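Local coordinates for protein farnesyl pyrophosphate synthetase (Staphylococcus aureus, PDB 5H9D) that probably catalyses the magnesium-dependent prenyl chain elongation that yields heptaprenyl diphosphate, acting as one subunit of a two-chain enzyme, at residues Gln15-Ala20 against Ala70-His75; Gln30-Leu35 against Gly110-Ala115; Pro45-Leu50 against Leu171-Ser176; Thr78-Asp83 against Leu95-Lys100. All blocks are in the same frame, centred on the assembly; numbering follows the deposited sequence.

Contact 1. Residues Gln15-Ala20 against Ala70-His75; sequences QRLEKA and ALELIH
This is a buried, apolar helix-to-helix contact in which Leu-17 and Ala-20, near the end of helix 6-20, pack against Glu-72 and Leu-73 in the middle of helix 62-85. The two segment axes come within 10.5 Å and are inclined at 58°, and only these four residues meet between the two segments. Leu-17 does most of the work, with a separate task for each of its methyls. CD2 lies beside CD2 of Leu-73 at 3.4 Å, the two leucines running past one another in reversed directions. CD1 presses on the aliphatic part of Glu-72, 3.7 Å from its CG and at roughly a right angle. Ala-20, one turn further on, adds a looser touch, its CB 4.4 Å from CD1 of Leu-73. Glu-72 shows only its methylenes to the leucine: a bend at chi2 (58°) turns its carboxylate away, and OE2 comes to the edge of His-75, about one turn on in the same helix, in the ring plane. Arg-42 supplies OE2 with a weak, long ion pair. The contact joins the N-terminal helix to a core helix of the all-helical isoprenoid synthase fold.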
loop_
_atom_site.group_PDB
_atom_site.type_symbol
_atom_site.label_atom_id
_atom_site.label_comp_id
_atom_site.label_asym_id
_atom_site.label_seq_id
_atom_site.Cartn_x
_atom_site.Cartn_y
_atom_site.Cartn_z
ATOM N N GLN A 15 -14.208 4.141 -14.671
ATOM C CA GLN A 15 -14.694 3.082 -15.548
ATOM C C GLN A 15 -13.591 2.096 -15.871
ATOM O O GLN A 15 -13.854 0.920 -16.089
ATOM C CB GLN A 15 -15.257 3.709 -16.808
ATOM C CG GLN A 15 -16.688 4.114 -16.622
ATOM C CD GLN A 15 -17.175 5.078 -17.670
ATOM O OE1 GLN A 15 -16.751 5.045 -18.826
ATOM N NE2 GLN A 15 -18.097 5.944 -17.275
ATOM N N ARG A 16 -12.359 2.599 -15.874
ATOM C CA ARG A 16 -11.152 1.833 -16.107
ATOM C C ARG A 16 -10.852 1.069 -14.808
ATOM O O ARG A 16 -10.257 -0.014 -14.830
ATOM C CB ARG A 16 -10.007 2.787 -16.454
ATOM C CG ARG A 16 -9.471 2.653 -17.878
ATOM C CD ARG A 16 -8.889 3.946 -18.467
ATOM N NE ARG A 16 -9.979 4.706 -19.064
ATOM C CZ ARG A 16 -9.960 5.258 -20.276
ATOM N NH1 ARG A 16 -8.883 5.145 -21.042
ATOM N NH2 ARG A 16 -11.035 5.897 -20.727
ATOM N N LEU A 17 -11.269 1.632 -13.675
ATOM C CA LEU A 17 -11.084 0.968 -12.394
ATOM C C LEU A 17 -12.078 -0.168 -12.270
ATOM O O LEU A 17 -11.751 -1.229 -11.744
ATOM C CB LEU A 17 -11.306 1.918 -11.233
ATOM C CG LEU A 17 -10.069 2.658 -10.742
ATOM C CD1 LEU A 17 -10.537 3.761 -9.799
ATOM C CD2 LEU A 17 -9.088 1.697 -10.069
ATOM N N GLU A 18 -13.297 0.061 -12.740
ATOM C CA GLU A 18 -14.332 -0.955 -12.693
ATOM C C GLU A 18 -13.961 -2.186 -13.530
ATOM O O GLU A 18 -14.275 -3.326 -13.145
ATOM C CB GLU A 18 -15.661 -0.369 -13.168
ATOM C CG GLU A 18 -16.388 0.429 -12.098
ATOM C CD GLU A 18 -17.545 1.249 -12.652
ATOM O OE1 GLU A 18 -18.088 0.904 -13.721
ATOM O OE2 GLU A 18 -17.914 2.243 -12.003
ATOM N N LYS A 19 -13.308 -1.984 -14.672
ATOM C CA LYS A 19 -12.923 -3.157 -15.442
ATOM C C LYS A 19 -11.760 -3.879 -14.740
ATOM O O LYS A 19 -11.799 -5.099 -14.552
ATOM C CB LYS A 19 -12.485 -2.790 -16.852
ATOM C CG LYS A 19 -12.152 -4.017 -17.689
ATOM C CD LYS A 19 -11.269 -3.658 -18.873
ATOM C CE LYS A 19 -10.891 -4.883 -19.705
ATOM N NZ LYS A 19 -10.154 -4.478 -20.933
ATOM N N ALA A 20 -10.739 -3.115 -14.350
ATOM C CA ALA A 20 -9.557 -3.641 -13.681
ATOM C C ALA A 20 -9.849 -4.502 -12.460
ATOM O O ALA A 20 -9.077 -5.372 -12.103
ATOM C CB ALA A 20 -8.652 -2.491 -13.298
ATOM N N ALA A 70 -3.737 2.955 -11.612
ATOM C CA ALA A 70 -2.783 2.291 -10.721
ATOM C C ALA A 70 -2.723 2.954 -9.357
ATOM O O ALA A 70 -2.728 2.265 -8.345
ATOM C CB ALA A 70 -1.370 2.276 -11.337
ATOM N N LEU A 71 -2.650 4.279 -9.320
ATOM C CA LEU A 71 -2.574 4.982 -8.042
ATOM C C LEU A 71 -3.785 4.724 -7.138
ATOM O O LEU A 71 -3.628 4.539 -5.917
ATOM C CB LEU A 71 -2.430 6.493 -8.262
ATOM C CG LEU A 71 -1.049 7.124 -8.383
ATOM C CD1 LEU A 71 -0.465 7.189 -6.978
ATOM C CD2 LEU A 71 -0.156 6.333 -9.343
ATOM N N GLU A 72 -4.988 4.715 -7.718
ATOM C CA GLU A 72 -6.181 4.500 -6.911
ATOM C C GLU A 72 -6.241 3.061 -6.422
ATOM O O GLU A 72 -6.747 2.800 -5.352
ATOM C CB GLU A 72 -7.428 4.865 -7.713
ATOM C CG GLU A 72 -8.704 5.066 -6.905
ATOM C CD GLU A 72 -8.598 6.131 -5.830
ATOM O OE1 GLU A 72 -7.606 6.882 -5.847
ATOM O OE2 GLU A 72 -9.497 6.227 -4.959
ATOM N N LEU A 73 -5.709 2.119 -7.195
ATOM C CA LEU A 73 -5.725 0.715 -6.785
ATOM C C LEU A 73 -4.750 0.473 -5.618
ATOM O O LEU A 73 -5.055 -0.303 -4.719
ATOM C CB LEU A 73 -5.394 -0.195 -7.978
ATOM C CG LEU A 73 -6.352 -0.314 -9.178
ATOM C CD1 LEU A 73 -5.726 -1.065 -10.349
ATOM C CD2 LEU A 73 -7.608 -1.032 -8.754
ATOM N N ILE A 74 -3.587 1.140 -5.629
ATOM C CA ILE A 74 -2.601 1.007 -4.553
ATOM C C ILE A 74 -3.182 1.690 -3.291
ATOM O O ILE A 74 -3.053 1.188 -2.167
ATOM C CB ILE A 74 -1.215 1.664 -4.940
ATOM C CG1 ILE A 74 -0.499 0.801 -5.986
ATOM C CG2 ILE A 74 -0.303 1.762 -3.711
ATOM C CD1 ILE A 74 0.492 1.568 -6.861
ATOM N N HIS A 75 -3.803 2.846 -3.490
ATOM C CA HIS A 75 -4.455 3.561 -2.404
ATOM C C HIS A 75 -5.481 2.636 -1.709
ATOM O O HIS A 75 -5.507 2.502 -0.475
ATOM C CB HIS A 75 -5.156 4.778 -2.983
ATOM C CG HIS A 75 -5.946 5.558 -1.986
ATOM N ND1 HIS A 75 -5.498 5.792 -0.700
ATOM C CD2 HIS A 75 -7.145 6.178 -2.090
ATOM C CE1 HIS A 75 -6.390 6.523 -0.057
ATOM N NE2 HIS A 75 -7.397 6.769 -0.878
#

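Contact 2. Residues Gln30-Leu35 against Gly110-Ala115; sequences QASLHL and GNFLLA
Ser-32 pushes its hydroxyl into the angle between two side chains of the opposite helix, Phe-112 and Leu-113. Its OG meets the Phe-112 ring at the edge and near the ring plane, 3.5 Å from CE2 and 3.6 Å from CD2. On the Leu-113 side the same OG is 3.5 Å from CD2, while CB of Ser-32 stands 4.1 Å from that methyl. Neither neighbour offers OG a polar partner; its hydrogen bond goes back to the carbonyl O of Leu-28, and the buried hydroxyl is satisfied within its own helix even as it touches Phe-112 and Leu-113. Phe-112 has CG anti to the backbone N (chi1 174°), whereas Leu-113 has CG turned the other way, beside its N, and the pair together form the seat for the serine. One turn after Ser-32, Leu-35 widens the contact with CD2 at 4.5 Å from CD1 of Leu-113, a loose apolar touch. Ser-32 and Leu-113 have the closest CA atoms where the segments cross, their axes 10.8 Å apart at 78°. Around this joint, Ile-21 covers Ser-32 and Leu-113, helix 62-85 brings Val-80 to Leu-35 and Ala-77 to Leu-113, and Val-102 of the partner subunit packs on Phe-112. Helix 103-121 is thus held between helix 26-38 and the subunit interface.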
loop_
_atom_site.group_PDB
_atom_site.type_symbol
_atom_site.label_atom_id
_atom_site.label_comp_id
_atom_site.label_asym_id
_atom_site.label_seq_id
_atom_site.Cartn_x
_atom_site.Cartn_y
_atom_site.Cartn_z
ATOM N N GLN A 30 -16.463 -8.822 -5.848
ATOM C CA GLN A 30 -17.491 -8.161 -5.071
ATOM C C GLN A 30 -16.875 -7.263 -3.998
ATOM O O GLN A 30 -17.391 -6.179 -3.732
ATOM C CB GLN A 30 -18.358 -9.166 -4.351
ATOM C CG GLN A 30 -19.182 -10.108 -5.175
ATOM C CD GLN A 30 -19.985 -10.993 -4.241
ATOM O OE1 GLN A 30 -20.936 -10.523 -3.583
ATOM N NE2 GLN A 30 -19.583 -12.268 -4.135
ATOM N N ALA A 31 -15.804 -7.726 -3.354
ATOM C CA ALA A 31 -15.150 -6.925 -2.318
ATOM C C ALA A 31 -14.558 -5.644 -2.923
ATOM O O ALA A 31 -14.841 -4.540 -2.457
ATOM C CB ALA A 31 -14.061 -7.735 -1.610
ATOM N N SER A 32 -13.741 -5.785 -3.956
ATOM C CA SER A 32 -13.151 -4.630 -4.606
ATOM C C SER A 32 -14.227 -3.629 -5.047
ATOM O O SER A 32 -14.079 -2.431 -4.849
ATOM C CB SER A 32 -12.324 -5.080 -5.814
ATOM O OG SER A 32 -11.252 -5.904 -5.402
ATOM N N LEU A 33 -15.311 -4.130 -5.636
ATOM C CA LEU A 33 -16.418 -3.286 -6.094
ATOM C C LEU A 33 -17.182 -2.675 -4.906
ATOM O O LEU A 33 -17.632 -1.521 -4.954
ATOM C CB LEU A 33 -17.368 -4.092 -6.954
ATOM C CG LEU A 33 -18.533 -3.264 -7.480
ATOM C CD1 LEU A 33 -18.034 -2.091 -8.362
ATOM C CD2 LEU A 33 -19.454 -4.165 -8.245
ATOM N N HIS A 34 -17.332 -3.446 -3.838
ATOM C CA HIS A 34 -17.991 -2.930 -2.654
ATOM C C HIS A 34 -17.258 -1.651 -2.227
ATOM O O HIS A 34 -17.873 -0.604 -2.090
ATOM C CB HIS A 34 -17.926 -3.953 -1.527
ATOM C CG HIS A 34 -18.499 -3.469 -0.236
ATOM N ND1 HIS A 34 -19.755 -2.908 -0.144
ATOM C CD2 HIS A 34 -18.003 -3.499 1.023
ATOM C CE1 HIS A 34 -20.005 -2.614 1.121
ATOM N NE2 HIS A 34 -18.957 -2.962 1.850
ATOM N N LEU A 35 -15.941 -1.752 -2.026
ATOM C CA LEU A 35 -15.105 -0.614 -1.639
ATOM C C LEU A 35 -15.082 0.481 -2.699
ATOM O O LEU A 35 -15.274 1.657 -2.403
ATOM C CB LEU A 35 -13.677 -1.077 -1.394
ATOM C CG LEU A 35 -12.630 -0.027 -1.002
ATOM C CD1 LEU A 35 -12.979 0.581 0.360
ATOM C CD2 LEU A 35 -11.254 -0.672 -0.947
ATOM N N GLY A 110 -6.583 -7.073 -0.601
ATOM C CA GLY A 110 -5.513 -6.100 -0.603
ATOM C C GLY A 110 -4.369 -6.529 -1.505
ATOM O O GLY A 110 -3.823 -5.698 -2.233
ATOM N N ASN A 111 -3.990 -7.807 -1.461
ATOM C CA ASN A 111 -2.902 -8.301 -2.314
ATOM C C ASN A 111 -3.327 -8.177 -3.774
ATOM O O ASN A 111 -2.538 -7.762 -4.658
ATOM C CB ASN A 111 -2.584 -9.773 -2.035
ATOM C CG ASN A 111 -2.156 -10.032 -0.612
ATOM O OD1 ASN A 111 -1.556 -9.181 0.034
ATOM N ND2 ASN A 111 -2.454 -11.221 -0.122
ATOM N N PHE A 112 -4.580 -8.557 -4.017
ATOM C CA PHE A 112 -5.171 -8.496 -5.345
ATOM C C PHE A 112 -5.049 -7.076 -5.920
ATOM O O PHE A 112 -4.480 -6.875 -6.984
ATOM C CB PHE A 112 -6.636 -8.952 -5.210
ATOM C CG PHE A 112 -7.463 -8.815 -6.451
ATOM C CD1 PHE A 112 -7.260 -9.648 -7.538
ATOM C CD2 PHE A 112 -8.498 -7.874 -6.510
ATOM C CE1 PHE A 112 -8.075 -9.554 -8.669
ATOM C CE2 PHE A 112 -9.309 -7.776 -7.629
ATOM C CZ PHE A 112 -9.098 -8.619 -8.711
ATOM N N LEU A 113 -5.564 -6.105 -5.175
ATOM C CA LEU A 113 -5.592 -4.695 -5.565
ATOM C C LEU A 113 -4.216 -4.163 -5.847
ATOM O O LEU A 113 -4.004 -3.376 -6.769
ATOM C CB LEU A 113 -6.288 -3.842 -4.462
ATOM C CG LEU A 113 -7.799 -4.109 -4.324
ATOM C CD1 LEU A 113 -8.448 -3.322 -3.228
ATOM C CD2 LEU A 113 -8.452 -3.748 -5.636
ATOM N N LEU A 114 -3.273 -4.607 -5.036
ATOM C CA LEU A 114 -1.895 -4.178 -5.155
ATOM C C LEU A 114 -1.254 -4.780 -6.406
ATOM O O LEU A 114 -0.554 -4.088 -7.126
ATOM C CB LEU A 114 -1.155 -4.646 -3.928
ATOM C CG LEU A 114 0.002 -3.828 -3.433
ATOM C CD1 LEU A 114 -0.549 -2.536 -2.851
ATOM C CD2 LEU A 114 0.757 -4.663 -2.377
ATOM N N ALA A 115 -1.494 -6.067 -6.659
ATOM C CA ALA A 115 -0.910 -6.714 -7.833
ATOM C C ALA A 115 -1.372 -6.034 -9.113
ATOM O O ALA A 115 -0.584 -5.862 -10.055
ATOM C CB ALA A 115 -1.281 -8.212 -7.872
#

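Contact 3. Residues Pro45-Leu50 against Leu171-Ser176; sequences PAFVIL and LLIQIS
The carbonyl O of Leu-172 is gripped twice by Ser-176, which also has the largest share of this interface. The helical bond comes from Ser-176 N at 3.2 Å, and Ser-176 OG adds a second, modelled at 2.5 Å, a length shorter than usual and not to be read closely. The hydroxyl lies in the carbonyl plane, with a C=O...OG angle of 158°. Ser-176 OG, beside the backbone N (chi1 -51°), turns back to its own helix; CB itself points toward helix 43-51. There CB rests 3.6 Å from CG2 of Val-48 and 4.1 Å from CB of Phe-47, and the backbones draw close: Val-48 CA makes a CA-H...O contact with Ser-176 O at 3.3 Å. One turn earlier on helix 158-183, CG2 of Ile-173 comes obliquely to the Phe-47 ring, 4.0 Å from CD2. Ile-201 of helix 188-215 packs on both Phe-47 and Ile-173, while Leu-71 of helix 62-85 packs on Ser-176. With axes 8.7 Å apart and inclined by 29°, the segments run side by side in the helical core. No conventional hydrogen bond links them; the serine hydroxyl bonds within its own helix, and apolar packing and one carbon-donated contact join the interface.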
loop_
_atom_site.group_PDB
_atom_site.type_symbol
_atom_site.label_atom_id
_atom_site.label_comp_id
_atom_site.label_asym_id
_atom_site.label_seq_id
_atom_site.Cartn_x
_atom_site.Cartn_y
_atom_site.Cartn_z
ATOM N N PRO A 45 -6.009 10.017 -8.336
ATOM C CA PRO A 45 -6.195 9.993 -9.794
ATOM C C PRO A 45 -6.328 11.420 -10.325
ATOM O O PRO A 45 -5.840 11.731 -11.408
ATOM C CB PRO A 45 -7.491 9.210 -9.955
ATOM C CG PRO A 45 -7.387 8.230 -8.837
ATOM C CD PRO A 45 -6.899 9.042 -7.692
ATOM N N ALA A 46 -6.984 12.279 -9.538
ATOM C CA ALA A 46 -7.224 13.662 -9.932
ATOM C C ALA A 46 -5.920 14.400 -10.119
ATOM O O ALA A 46 -5.701 15.018 -11.158
ATOM C CB ALA A 46 -8.120 14.388 -8.912
ATOM N N PHE A 47 -5.036 14.333 -9.135
ATOM C CA PHE A 47 -3.765 15.006 -9.278
ATOM C C PHE A 47 -2.926 14.465 -10.426
ATOM O O PHE A 47 -2.142 15.198 -11.000
ATOM C CB PHE A 47 -2.989 14.944 -7.966
ATOM C CG PHE A 47 -3.401 15.996 -6.993
ATOM C CD1 PHE A 47 -3.337 17.334 -7.345
ATOM C CD2 PHE A 47 -3.898 15.656 -5.762
ATOM C CE1 PHE A 47 -3.770 18.311 -6.488
ATOM C CE2 PHE A 47 -4.337 16.628 -4.886
ATOM C CZ PHE A 47 -4.277 17.958 -5.240
ATOM N N VAL A 48 -3.088 13.192 -10.770
ATOM C CA VAL A 48 -2.320 12.616 -11.868
ATOM C C VAL A 48 -2.785 13.228 -13.203
ATOM O O VAL A 48 -1.955 13.704 -13.994
ATOM C CB VAL A 48 -2.457 11.076 -11.918
ATOM C CG1 VAL A 48 -1.655 10.522 -13.065
ATOM C CG2 VAL A 48 -1.987 10.472 -10.622
ATOM N N ILE A 49 -4.101 13.207 -13.457
ATOM C CA ILE A 49 -4.642 13.802 -14.679
ATOM C C ILE A 49 -4.118 15.265 -14.740
ATOM O O ILE A 49 -3.336 15.595 -15.619
ATOM C CB ILE A 49 -6.237 13.753 -14.695
ATOM C CG1 ILE A 49 -6.750 12.455 -15.339
ATOM C CG2 ILE A 49 -6.824 14.917 -15.499
ATOM C CD1 ILE A 49 -6.791 11.293 -14.409
ATOM N N LEU A 50 -4.517 16.109 -13.784
ATOM C CA LEU A 50 -4.096 17.524 -13.711
ATOM C C LEU A 50 -2.604 17.775 -13.861
ATOM O O LEU A 50 -2.210 18.670 -14.593
ATOM C CB LEU A 50 -4.550 18.175 -12.403
ATOM C CG LEU A 50 -5.830 18.991 -12.506
ATOM C CD1 LEU A 50 -6.001 19.770 -11.241
ATOM C CD2 LEU A 50 -5.755 19.927 -13.699
ATOM N N LEU A 171 3.565 11.428 0.571
ATOM C CA LEU A 171 4.364 10.678 -0.390
ATOM C C LEU A 171 3.640 10.143 -1.607
ATOM O O LEU A 171 4.208 10.101 -2.681
ATOM C CB LEU A 171 5.044 9.535 0.339
ATOM C CG LEU A 171 6.447 9.188 -0.100
ATOM C CD1 LEU A 171 7.187 10.461 -0.433
ATOM C CD2 LEU A 171 7.134 8.400 1.032
ATOM N N LEU A 172 2.391 9.729 -1.456
ATOM C CA LEU A 172 1.653 9.206 -2.599
ATOM C C LEU A 172 0.947 10.321 -3.372
ATOM O O LEU A 172 0.474 10.110 -4.484
ATOM C CB LEU A 172 0.637 8.144 -2.144
ATOM C CG LEU A 172 0.315 7.017 -3.143
ATOM C CD1 LEU A 172 1.574 6.173 -3.418
ATOM C CD2 LEU A 172 -0.773 6.141 -2.571
ATOM N N ILE A 173 0.854 11.507 -2.777
ATOM C CA ILE A 173 0.227 12.635 -3.460
ATOM C C ILE A 173 1.358 13.232 -4.299
ATOM O O ILE A 173 1.172 13.705 -5.420
ATOM C CB ILE A 173 -0.283 13.657 -2.462
ATOM C CG1 ILE A 173 -1.216 12.978 -1.450
ATOM C CG2 ILE A 173 -1.030 14.727 -3.178
ATOM C CD1 ILE A 173 -2.564 12.538 -2.023
ATOM N N GLN A 174 2.551 13.160 -3.730
ATOM C CA GLN A 174 3.766 13.624 -4.367
ATOM C C GLN A 174 4.028 12.794 -5.626
ATOM O O GLN A 174 4.373 13.336 -6.677
ATOM C CB GLN A 174 4.894 13.436 -3.393
ATOM C CG GLN A 174 6.160 14.119 -3.737
ATOM C CD GLN A 174 7.170 13.827 -2.697
ATOM O OE1 GLN A 174 6.882 13.901 -1.505
ATOM N NE2 GLN A 174 8.360 13.478 -3.127
ATOM N N ILE A 175 3.884 11.473 -5.499
ATOM C CA ILE A 175 4.050 10.556 -6.648
ATOM C C ILE A 175 2.967 10.805 -7.712
ATOM O O ILE A 175 3.232 10.711 -8.909
ATOM C CB ILE A 175 3.963 9.102 -6.192
ATOM C CG1 ILE A 175 5.207 8.777 -5.393
ATOM C CG2 ILE A 175 3.762 8.166 -7.363
ATOM C CD1 ILE A 175 5.043 7.531 -4.582
ATOM N N SER A 176 1.759 11.138 -7.271
ATOM C CA SER A 176 0.670 11.389 -8.202
ATOM C C SER A 176 0.942 12.626 -9.046
ATOM O O SER A 176 0.593 12.676 -10.226
ATOM C CB SER A 176 -0.653 11.589 -7.464
ATOM O OG SER A 176 -0.881 10.540 -6.554
#

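Contact 4. Residues Thr78-Asp83 against Leu95-Lys100; sequences TLVHDD and LTISKK. With PO4 (phosphate ion), chain H.
The methyl CG2 of Thr-96 lies against the CB and carboxylate of Asp-83, 3.6 Å from its CG and equally near its CB, and the two side chains meet at a slant. The threonine puts OG1 between its backbone N and carbonyl carbon (chi1 54°), which leaves the methyl to face the aspartate; OG1 itself has a weak hydrogen bond to Ser-88 O. Val-80 and Ile-97 add a looser, purely apolar pair, CG2 to CG1 at 4.4 Å, beside Leu-35 and Ala-31 of helix 26-38.

Polar groups come near without bonding across. Ser-98 OG is 3.9 Å from Asp-83 O, too long for a hydrogen bond, while OD1 of Asp-83 forms a salt bridge with Arg-91. Away from Asp-83, Lys-100 NZ gives a weak hydrogen bond of 3.3 Å to O2 of a phosphate ion, probably from the crystallisation liquor.

Asp-82 and Asp-83 open the DDVID sequence, the first aspartate-rich motif of this family, which in relatives binds magnesium and the allylic diphosphate. Chemically, then, Thr-96 meets the Asp-83 side chain through its methyl, without a hydrogen bond, while the carboxylate pairs with Arg-91, from strand 90-91.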
loop_
_atom_site.group_PDB
_atom_site.type_symbol
_atom_site.label_atom_id
_atom_site.label_comp_id
_atom_site.label_asym_id
_atom_site.label_seq_id
_atom_site.Cartn_x
_atom_site.Cartn_y
_atom_site.Cartn_z
ATOM N N THR A 78 -4.173 -0.198 0.309
ATOM C CA THR A 78 -3.830 0.328 1.608
ATOM C C THR A 78 -5.067 0.430 2.504
ATOM O O THR A 78 -5.037 -0.052 3.643
ATOM C CB THR A 78 -3.143 1.722 1.501
ATOM O OG1 THR A 78 -1.878 1.581 0.849
ATOM C CG2 THR A 78 -2.902 2.302 2.895
ATOM N N LEU A 79 -6.146 1.045 2.010
ATOM C CA LEU A 79 -7.361 1.140 2.828
ATOM C C LEU A 79 -7.828 -0.252 3.310
ATOM O O LEU A 79 -8.046 -0.466 4.507
ATOM C CB LEU A 79 -8.511 1.818 2.070
ATOM C CG LEU A 79 -8.297 3.247 1.565
ATOM C CD1 LEU A 79 -9.607 3.770 0.977
ATOM C CD2 LEU A 79 -7.818 4.151 2.686
ATOM N N VAL A 80 -7.965 -1.207 2.393
ATOM C CA VAL A 80 -8.411 -2.507 2.821
ATOM C C VAL A 80 -7.542 -3.122 3.924
ATOM O O VAL A 80 -8.083 -3.524 4.974
ATOM C CB VAL A 80 -8.523 -3.465 1.649
ATOM C CG1 VAL A 80 -8.868 -4.822 2.131
ATOM C CG2 VAL A 80 -9.584 -2.996 0.716
ATOM N N HIS A 81 -6.219 -3.193 3.715
ATOM C CA HIS A 81 -5.362 -3.770 4.737
ATOM C C HIS A 81 -5.438 -2.874 5.939
ATOM O O HIS A 81 -5.386 -3.332 7.072
ATOM C CB HIS A 81 -3.906 -3.893 4.276
ATOM C CG HIS A 81 -3.615 -5.130 3.468
ATOM N ND1 HIS A 81 -2.332 -5.537 3.169
ATOM C CD2 HIS A 81 -4.435 -6.044 2.898
ATOM C CE1 HIS A 81 -2.377 -6.647 2.454
ATOM N NE2 HIS A 81 -3.640 -6.975 2.276
ATOM N N ASP A 82 -5.582 -1.582 5.723
ATOM C CA ASP A 82 -5.656 -0.718 6.884
ATOM C C ASP A 82 -6.831 -1.047 7.816
ATOM O O ASP A 82 -6.640 -1.100 9.029
ATOM C CB ASP A 82 -5.666 0.753 6.465
ATOM C CG ASP A 82 -4.272 1.393 6.546
ATOM O OD1 ASP A 82 -3.305 0.707 6.998
ATOM O OD2 ASP A 82 -4.147 2.592 6.162
ATOM N N ASP A 83 -8.022 -1.303 7.280
ATOM C CA ASP A 83 -9.164 -1.629 8.139
ATOM C C ASP A 83 -9.036 -2.992 8.857
ATOM O O ASP A 83 -9.788 -3.251 9.799
ATOM C CB ASP A 83 -10.479 -1.611 7.340
ATOM C CG ASP A 83 -10.665 -0.340 6.526
ATOM O OD1 ASP A 83 -10.516 0.766 7.096
ATOM O OD2 ASP A 83 -10.973 -0.447 5.315
ATOM N N LEU A 95 -19.724 -1.456 5.454
ATOM C CA LEU A 95 -18.868 -2.408 6.147
ATOM C C LEU A 95 -17.496 -2.603 5.505
ATOM O O LEU A 95 -17.363 -2.726 4.287
ATOM C CB LEU A 95 -19.558 -3.778 6.186
ATOM C CG LEU A 95 -20.824 -3.997 7.004
ATOM C CD1 LEU A 95 -21.502 -5.291 6.564
ATOM C CD2 LEU A 95 -20.442 -4.001 8.507
ATOM N N THR A 96 -16.470 -2.674 6.333
ATOM C CA THR A 96 -15.139 -2.888 5.797
ATOM C C THR A 96 -15.174 -4.328 5.316
ATOM O O THR A 96 -16.014 -5.095 5.777
ATOM C CB THR A 96 -14.070 -2.641 6.886
ATOM O OG1 THR A 96 -14.340 -3.442 8.038
ATOM C CG2 THR A 96 -14.087 -1.198 7.297
ATOM N N ILE A 97 -14.297 -4.698 4.390
ATOM C CA ILE A 97 -14.313 -6.054 3.857
ATOM C C ILE A 97 -14.165 -7.088 4.954
ATOM O O ILE A 97 -14.907 -8.056 5.016
ATOM C CB ILE A 97 -13.204 -6.268 2.789
ATOM C CG1 ILE A 97 -13.282 -5.172 1.734
ATOM C CG2 ILE A 97 -13.367 -7.631 2.097
ATOM C CD1 ILE A 97 -14.589 -5.097 1.086
ATOM N N SER A 98 -13.190 -6.889 5.816
ATOM C CA SER A 98 -12.965 -7.808 6.936
ATOM C C SER A 98 -14.261 -8.090 7.705
ATOM O O SER A 98 -14.419 -9.153 8.264
ATOM C CB SER A 98 -11.903 -7.225 7.858
ATOM O OG SER A 98 -11.697 -5.845 7.518
ATOM N N LYS A 99 -15.210 -7.163 7.706
ATOM C CA LYS A 99 -16.464 -7.394 8.430
ATOM C C LYS A 99 -17.614 -7.909 7.596
ATOM O O LYS A 99 -18.496 -8.571 8.125
ATOM C CB LYS A 99 -16.929 -6.140 9.181
ATOM C CG LYS A 99 -16.187 -5.915 10.489
ATOM C CD LYS A 99 -17.013 -5.095 11.455
ATOM C CE LYS A 99 -16.253 -4.886 12.751
ATOM N NZ LYS A 99 -15.661 -6.188 13.192
ATOM N N LYS A 100 -17.609 -7.611 6.299
ATOM C CA LYS A 100 -18.665 -8.073 5.402
ATOM C C LYS A 100 -18.400 -9.520 5.038
ATOM O O LYS A 100 -19.309 -10.252 4.730
ATOM C CB LYS A 100 -18.681 -7.227 4.141
ATOM C CG LYS A 100 -20.006 -7.151 3.438
ATOM C CD LYS A 100 -19.886 -6.328 2.169
ATOM C CE LYS A 100 -21.260 -5.941 1.629
ATOM N NZ LYS A 100 -22.265 -7.041 1.772
HETATM P P PO4 H . -24.306 -4.256 3.089
HETATM O O1 PO4 H . -24.673 -4.074 1.662
HETATM O O2 PO4 H . -24.657 -5.633 3.523
HETATM O O3 PO4 H . -22.846 -4.040 3.255
HETATM O O4 PO4 H . -25.048 -3.273 3.920
#

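In the fold
Helix 62-85 is the common thread: it supplies one segment each to contacts 1 and 4, whose centres are about 17 Å apart, and packs on parts of contacts 2 and 3. Contacts 1 and 2 (centres about 9 Å apart) touch through Leu-73 and Leu-113, and contacts 2 and 4 (about 10 Å) through Leu-35 and Val-80 and through His-34 and Leu-95. Contact 3, deeper in the chain, meets contact 1 through Leu-71. Along the sequence, contacts 1, 2 and 3 cross one another, whereas contact 4 is a local closure nested within the spans of 2 and 3. Helices 6-20, 26-38 and 43-51 pack against helix 62-85, whose C-terminal end carries most of the first aspartate-rich motif.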